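Local coordinates for hydratase ChsH1 (PDB 4W78), which forms a complex with ChsH2 and hydrates the steroid enoyl-CoA 3-OPDC-CoA during breakdown of the cholesterol side chain in Mycobacterium tuberculosis, at residues 57-71 with 107-121. Sequence-based numbering, arbitrary orientation.
Sequences HPGIVAPPAMIQVWT and QTYHRYLLPGEQVSI
The side-chain oxygen OE1 of Q107 takes hydrogen bonds from two donors, Y109 OH at 2.7 Å, in the carbonyl plane on a lone pair, and a water that joins it to A65 O and Q68 N across the contact. A second water links A62 O to L113 N, beside the direct backbone bond from A62 N to L113 O (2.8 Å, nearly straight at 170°), so A62 is held to L113 through both its amide and its carbonyl.

P64 lies between the rings of Y109 and Y112, a CH-pi donor to both. Its CB sits over the centre of the Y109 ring, 3.7 Å from the centroid, while CG presses on one face of Y112, 3.4 Å from CZ. H57 CE1 comes over the opposite face of Y112, toward its rim, the H57 and Y112 planes inclined at 42°. In I67, CG1 anti to the backbone N and a chi2 of 68° bring CD1 to L113 CD1 (3.7 Å) and leave CG2 at the edge of the Y109 ring.

In this HotDog-family chain, the contact packs the loop, 3-10 turn 64-66 and short, weakly bonded helix 67-70 against the connection between strands 99-109 and 119-134. I67 also touches W148 of strand 139-150, and Q107 and T108 pair with a ChsH2 strand, continuing the sheet across the interface.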
loop_
_atom_site.group_PDB
_atom_site.type_symbol
_atom_site.label_atom_id
_atom_site.label_comp_id
_atom_site.label_asym_id
_atom_site.label_seq_id
_atom_site.Cartn_x
_atom_site.Cartn_y
_atom_site.Cartn_z
ATOM N N HIS A 57 -7.051 21.482 -17.204
ATOM C CA HIS A 57 -7.939 20.658 -16.391
ATOM C C HIS A 57 -8.682 21.528 -15.372
ATOM O O HIS A 57 -8.187 22.586 -14.993
ATOM C CB HIS A 57 -7.138 19.569 -15.685
ATOM C CG HIS A 57 -6.372 18.688 -16.623
ATOM N ND1 HIS A 57 -6.980 17.716 -17.388
ATOM C CD2 HIS A 57 -5.052 18.632 -16.919
ATOM C CE1 HIS A 57 -6.063 17.087 -18.105
ATOM N NE2 HIS A 57 -4.885 17.623 -17.839
ATOM N N PRO A 58 -9.871 21.079 -14.921
ATOM C CA PRO A 58 -10.680 21.900 -14.004
ATOM C C PRO A 58 -10.053 22.016 -12.620
ATOM O O PRO A 58 -10.465 22.862 -11.823
ATOM C CB PRO A 58 -12.003 21.126 -13.914
ATOM C CG PRO A 58 -12.011 20.227 -15.102
ATOM C CD PRO A 58 -10.586 19.860 -15.330
ATOM N N GLY A 59 -9.063 21.174 -12.355
ATOM C CA GLY A 59 -8.370 21.122 -11.077
ATOM C C GLY A 59 -7.480 19.904 -11.142
ATOM O O GLY A 59 -7.304 19.348 -12.228
ATOM N N ILE A 60 -6.919 19.489 -10.007
ATOM C CA ILE A 60 -6.079 18.293 -9.967
ATOM C C ILE A 60 -6.808 17.137 -10.638
ATOM O O ILE A 60 -8.008 16.962 -10.444
ATOM C CB ILE A 60 -5.727 17.896 -8.512
ATOM C CG1 ILE A 60 -4.638 18.827 -7.964
ATOM C CG2 ILE A 60 -5.257 16.442 -8.434
ATOM C CD1 ILE A 60 -4.456 18.734 -6.452
ATOM N N VAL A 61 -6.091 16.368 -11.454
ATOM C CA VAL A 61 -6.679 15.199 -12.086
ATOM C C VAL A 61 -5.945 13.934 -11.650
ATOM O O VAL A 61 -4.792 13.988 -11.212
ATOM C CB VAL A 61 -6.656 15.307 -13.630
ATOM C CG1 VAL A 61 -7.707 16.293 -14.115
ATOM C CG2 VAL A 61 -5.266 15.709 -14.128
ATOM N N ALA A 62 -6.621 12.793 -11.751
ATOM C CA ALA A 62 -5.977 11.516 -11.487
ATOM C C ALA A 62 -5.104 11.092 -12.672
ATOM O O ALA A 62 -5.455 11.327 -13.818
ATOM C CB ALA A 62 -7.045 10.443 -11.218
ATOM N N PRO A 63 -3.983 10.419 -12.398
ATOM C CA PRO A 63 -3.234 9.820 -13.513
ATOM C C PRO A 63 -4.119 8.837 -14.279
ATOM O O PRO A 63 -4.788 8.016 -13.662
ATOM C CB PRO A 63 -2.098 9.062 -12.814
ATOM C CG PRO A 63 -1.984 9.679 -11.449
ATOM C CD PRO A 63 -3.357 10.176 -11.086
ATOM N N PRO A 64 -4.138 8.918 -15.621
ATOM C CA PRO A 64 -4.996 8.007 -16.389
ATOM C C PRO A 64 -4.707 6.545 -16.065
ATOM O O PRO A 64 -5.641 5.742 -15.939
ATOM C CB PRO A 64 -4.626 8.324 -17.835
ATOM C CG PRO A 64 -4.259 9.788 -17.780
ATOM C CD PRO A 64 -3.546 9.975 -16.467
ATOM N N ALA A 65 -3.426 6.225 -15.890
ATOM C CA ALA A 65 -2.995 4.851 -15.624
ATOM C C ALA A 65 -3.443 4.314 -14.263
ATOM O O ALA A 65 -3.222 3.147 -13.969
ATOM C CB ALA A 65 -1.476 4.733 -15.756
ATOM N N MET A 66 -4.047 5.165 -13.431
ATOM C CA MET A 66 -4.680 4.684 -12.193
ATOM C C MET A 66 -6.079 4.095 -12.367
ATOM O O MET A 66 -6.664 3.630 -11.382
ATOM C CB MET A 66 -4.750 5.798 -11.132
ATOM C CG MET A 66 -3.422 6.087 -10.458
ATOM S SD MET A 66 -3.634 7.125 -8.992
ATOM C CE MET A 66 -4.230 5.929 -7.796
ATOM N N ILE A 67 -6.626 4.067 -13.584
ATOM C CA ILE A 67 -8.032 3.662 -13.744
ATOM C C ILE A 67 -8.339 2.298 -13.120
ATOM O O ILE A 67 -9.321 2.161 -12.400
ATOM C CB ILE A 67 -8.542 3.749 -15.204
ATOM C CG1 ILE A 67 -10.060 3.517 -15.259
ATOM C CG2 ILE A 67 -7.822 2.748 -16.118
ATOM C CD1 ILE A 67 -10.857 4.639 -14.625
ATOM N N GLN A 68 -7.462 1.323 -13.328
ATOM C CA GLN A 68 -7.702 -0.014 -12.802
ATOM C C GLN A 68 -7.500 -0.074 -11.289
ATOM O O GLN A 68 -8.046 -0.951 -10.617
ATOM C CB GLN A 68 -6.778 -1.001 -13.518
ATOM C CG GLN A 68 -7.097 -2.457 -13.329
ATOM C CD GLN A 68 -6.296 -3.338 -14.288
ATOM O OE1 GLN A 68 -5.745 -2.864 -15.265
ATOM N NE2 GLN A 68 -6.221 -4.620 -13.986
ATOM N N VAL A 69 -6.715 0.854 -10.737
ATOM C CA VAL A 69 -6.470 0.868 -9.299
ATOM C C VAL A 69 -7.759 1.093 -8.509
ATOM O O VAL A 69 -7.995 0.448 -7.485
ATOM C CB VAL A 69 -5.424 1.955 -8.935
ATOM C CG1 VAL A 69 -5.162 1.983 -7.453
ATOM C CG2 VAL A 69 -4.135 1.684 -9.701
ATOM N N TRP A 70 -8.609 1.986 -9.008
ATOM C CA TRP A 70 -9.796 2.352 -8.245
ATOM C C TRP A 70 -10.682 1.155 -7.984
ATOM O O TRP A 70 -11.297 1.056 -6.908
ATOM C CB TRP A 70 -10.589 3.452 -8.965
ATOM C CG TRP A 70 -9.741 4.642 -9.272
ATOM C CD1 TRP A 70 -9.426 5.118 -10.508
ATOM C CD2 TRP A 70 -9.049 5.476 -8.331
ATOM N NE1 TRP A 70 -8.589 6.206 -10.400
ATOM C CE2 TRP A 70 -8.350 6.448 -9.076
ATOM C CE3 TRP A 70 -8.962 5.502 -6.933
ATOM C CZ2 TRP A 70 -7.563 7.423 -8.473
ATOM C CZ3 TRP A 70 -8.176 6.471 -6.333
ATOM C CH2 TRP A 70 -7.492 7.424 -7.109
ATOM N N THR A 71 -10.729 0.231 -8.948
ATOM C CA THR A 71 -11.670 -0.882 -8.853
ATOM C C THR A 71 -11.036 -2.217 -8.457
ATOM O O THR A 71 -11.694 -3.253 -8.485
ATOM C CB THR A 71 -12.487 -1.053 -10.152
ATOM O OG1 THR A 71 -11.604 -1.007 -11.271
ATOM C CG2 THR A 71 -13.492 0.088 -10.312
ATOM N N GLN A 107 -5.234 -0.111 -22.694
ATOM C CA GLN A 107 -6.169 0.777 -22.011
ATOM C C GLN A 107 -6.404 2.043 -22.829
ATOM O O GLN A 107 -5.457 2.625 -23.373
ATOM C CB GLN A 107 -5.635 1.157 -20.620
ATOM C CG GLN A 107 -5.498 -0.043 -19.674
ATOM C CD GLN A 107 -5.285 0.354 -18.218
ATOM O OE1 GLN A 107 -4.847 1.458 -17.917
ATOM N NE2 GLN A 107 -5.611 -0.565 -17.299
ATOM N N THR A 108 -7.664 2.462 -22.913
ATOM C CA THR A 108 -8.031 3.710 -23.585
ATOM C C THR A 108 -8.687 4.630 -22.555
ATOM O O THR A 108 -9.547 4.200 -21.773
ATOM C CB THR A 108 -9.007 3.443 -24.742
ATOM O OG1 THR A 108 -8.357 2.636 -25.737
ATOM C CG2 THR A 108 -9.499 4.745 -25.368
ATOM N N TYR A 109 -8.251 5.883 -22.515
ATOM C CA TYR A 109 -8.770 6.841 -21.537
ATOM C C TYR A 109 -9.578 7.915 -22.261
ATOM O O TYR A 109 -9.034 8.702 -23.038
ATOM C CB TYR A 109 -7.617 7.472 -20.742
ATOM C CG TYR A 109 -6.589 6.452 -20.301
ATOM C CD1 TYR A 109 -6.871 5.541 -19.283
ATOM C CD2 TYR A 109 -5.347 6.383 -20.916
ATOM C CE1 TYR A 109 -5.937 4.586 -18.898
ATOM C CE2 TYR A 109 -4.412 5.439 -20.542
ATOM C CZ TYR A 109 -4.714 4.546 -19.523
ATOM O OH TYR A 109 -3.775 3.617 -19.162
ATOM N N HIS A 110 -10.885 7.945 -22.023
ATOM C CA HIS A 110 -11.719 8.893 -22.761
ATOM C C HIS A 110 -11.543 10.327 -22.268
ATOM O O HIS A 110 -11.613 11.274 -23.057
ATOM C CB HIS A 110 -13.184 8.478 -22.721
ATOM C CG HIS A 110 -13.432 7.108 -23.268
ATOM N ND1 HIS A 110 -12.994 6.716 -24.515
ATOM C CD2 HIS A 110 -14.069 6.036 -22.738
ATOM C CE1 HIS A 110 -13.347 5.459 -24.727
ATOM N NE2 HIS A 110 -14.003 5.025 -23.665
ATOM N N ARG A 111 -11.329 10.471 -20.964
ATOM C CA ARG A 111 -11.008 11.753 -20.347
ATOM C C ARG A 111 -10.287 11.503 -19.034
ATOM O O ARG A 111 -10.207 10.359 -18.564
ATOM C CB ARG A 111 -12.274 12.587 -20.088
ATOM C CG ARG A 111 -13.254 11.989 -19.074
ATOM C CD ARG A 111 -14.225 13.068 -18.620
ATOM N NE ARG A 111 -15.300 12.563 -17.771
ATOM C CZ ARG A 111 -15.257 12.524 -16.444
ATOM N NH1 ARG A 111 -14.177 12.931 -15.787
ATOM N NH2 ARG A 111 -16.303 12.058 -15.771
ATOM N N TYR A 112 -9.768 12.575 -18.443
ATOM C CA TYR A 112 -9.137 12.524 -17.135
ATOM C C TYR A 112 -10.211 12.606 -16.049
ATOM O O TYR A 112 -11.229 13.296 -16.212
ATOM C CB TYR A 112 -8.139 13.690 -16.983
ATOM C CG TYR A 112 -6.807 13.456 -17.673
ATOM C CD1 TYR A 112 -6.734 13.263 -19.053
ATOM C CD2 TYR A 112 -5.628 13.436 -16.949
ATOM C CE1 TYR A 112 -5.514 13.037 -19.683
ATOM C CE2 TYR A 112 -4.405 13.233 -17.564
ATOM C CZ TYR A 112 -4.353 13.023 -18.927
ATOM O OH TYR A 112 -3.134 12.802 -19.527
ATOM N N LEU A 113 -9.990 11.891 -14.950
ATOM C CA LEU A 113 -10.925 11.904 -13.821
ATOM C C LEU A 113 -10.522 12.885 -12.727
ATOM O O LEU A 113 -9.336 13.164 -12.519
ATOM C CB LEU A 113 -11.036 10.506 -13.219
ATOM C CG LEU A 113 -11.369 9.405 -14.219
ATOM C CD1 LEU A 113 -11.411 8.078 -13.478
ATOM C CD2 LEU A 113 -12.692 9.698 -14.938
ATOM N N LEU A 114 -11.518 13.389 -12.008
ATOM C CA LEU A 114 -11.297 14.324 -10.913
ATOM C C LEU A 114 -11.525 13.661 -9.556
ATOM O O LEU A 114 -12.408 12.815 -9.423
ATOM C CB LEU A 114 -12.267 15.499 -11.046
ATOM C CG LEU A 114 -12.199 16.288 -12.352
ATOM C CD1 LEU A 114 -13.448 17.159 -12.497
ATOM C CD2 LEU A 114 -10.948 17.159 -12.347
ATOM N N PRO A 115 -10.727 14.031 -8.540
ATOM C CA PRO A 115 -11.049 13.603 -7.177
ATOM C C PRO A 115 -12.526 13.839 -6.845
ATOM O O PRO A 115 -13.077 14.893 -7.188
ATOM C CB PRO A 115 -10.141 14.480 -6.315
ATOM C CG PRO A 115 -8.925 14.686 -7.189
ATOM C CD PRO A 115 -9.468 14.801 -8.598
ATOM N N GLY A 116 -13.152 12.842 -6.227
ATOM C CA GLY A 116 -14.563 12.900 -5.884
ATOM C C GLY A 116 -15.433 12.096 -6.831
ATOM O O GLY A 116 -16.529 11.668 -6.464
ATOM N N GLU A 117 -14.947 11.863 -8.049
ATOM C CA GLU A 117 -15.705 11.060 -9.000
ATOM C C GLU A 117 -15.662 9.590 -8.624
ATOM O O GLU A 117 -14.615 9.084 -8.226
ATOM C CB GLU A 117 -15.206 11.268 -10.423
ATOM C CG GLU A 117 -15.407 12.697 -10.897
ATOM C CD GLU A 117 -15.301 12.834 -12.397
ATOM O OE1 GLU A 117 -14.180 12.707 -12.935
ATOM O OE2 GLU A 117 -16.351 13.067 -13.033
ATOM N N GLN A 118 -16.811 8.935 -8.728
ATOM C CA GLN A 118 -16.984 7.530 -8.366
ATOM C C GLN A 118 -17.031 6.655 -9.621
ATOM O O GLN A 118 -17.949 6.770 -10.429
ATOM C CB GLN A 118 -18.293 7.364 -7.586
ATOM C CG GLN A 118 -18.734 5.923 -7.365
ATOM C CD GLN A 118 -17.863 5.204 -6.347
ATOM O OE1 GLN A 118 -17.798 5.600 -5.178
ATOM N NE2 GLN A 118 -17.195 4.138 -6.782
ATOM N N VAL A 119 -16.046 5.777 -9.772
ATOM C CA VAL A 119 -15.958 4.907 -10.947
ATOM C C VAL A 119 -16.618 3.553 -10.701
ATOM O O VAL A 119 -16.648 3.062 -9.567
ATOM C CB VAL A 119 -14.469 4.704 -11.342
ATOM C CG1 VAL A 119 -14.315 3.729 -12.480
ATOM C CG2 VAL A 119 -13.834 6.049 -11.706
ATOM N N SER A 120 -17.214 2.982 -11.750
ATOM C CA SER A 120 -17.683 1.596 -11.700
ATOM C C SER A 120 -17.023 0.793 -12.818
ATOM O O SER A 120 -16.541 1.364 -13.784
ATOM C CB SER A 120 -19.197 1.528 -11.854
ATOM O OG SER A 120 -19.567 1.925 -13.163
ATOM N N ILE A 121 -17.008 -0.527 -12.679
ATOM C CA ILE A 121 -16.379 -1.393 -13.676
ATOM C C ILE A 121 -17.346 -2.479 -14.134
ATOM O O ILE A 121 -18.106 -3.023 -13.329
ATOM C CB ILE A 121 -15.085 -2.040 -13.110
ATOM C CG1 ILE A 121 -14.353 -2.868 -14.176
ATOM C CG2 ILE A 121 -15.394 -2.884 -11.858
ATOM C CD1 ILE A 121 -13.011 -3.433 -13.682
HETATM O O HOH W 1 -7.733 10.244 -15.093
HETATM O O HOH W 2 -4.899 1.374 -15.002
#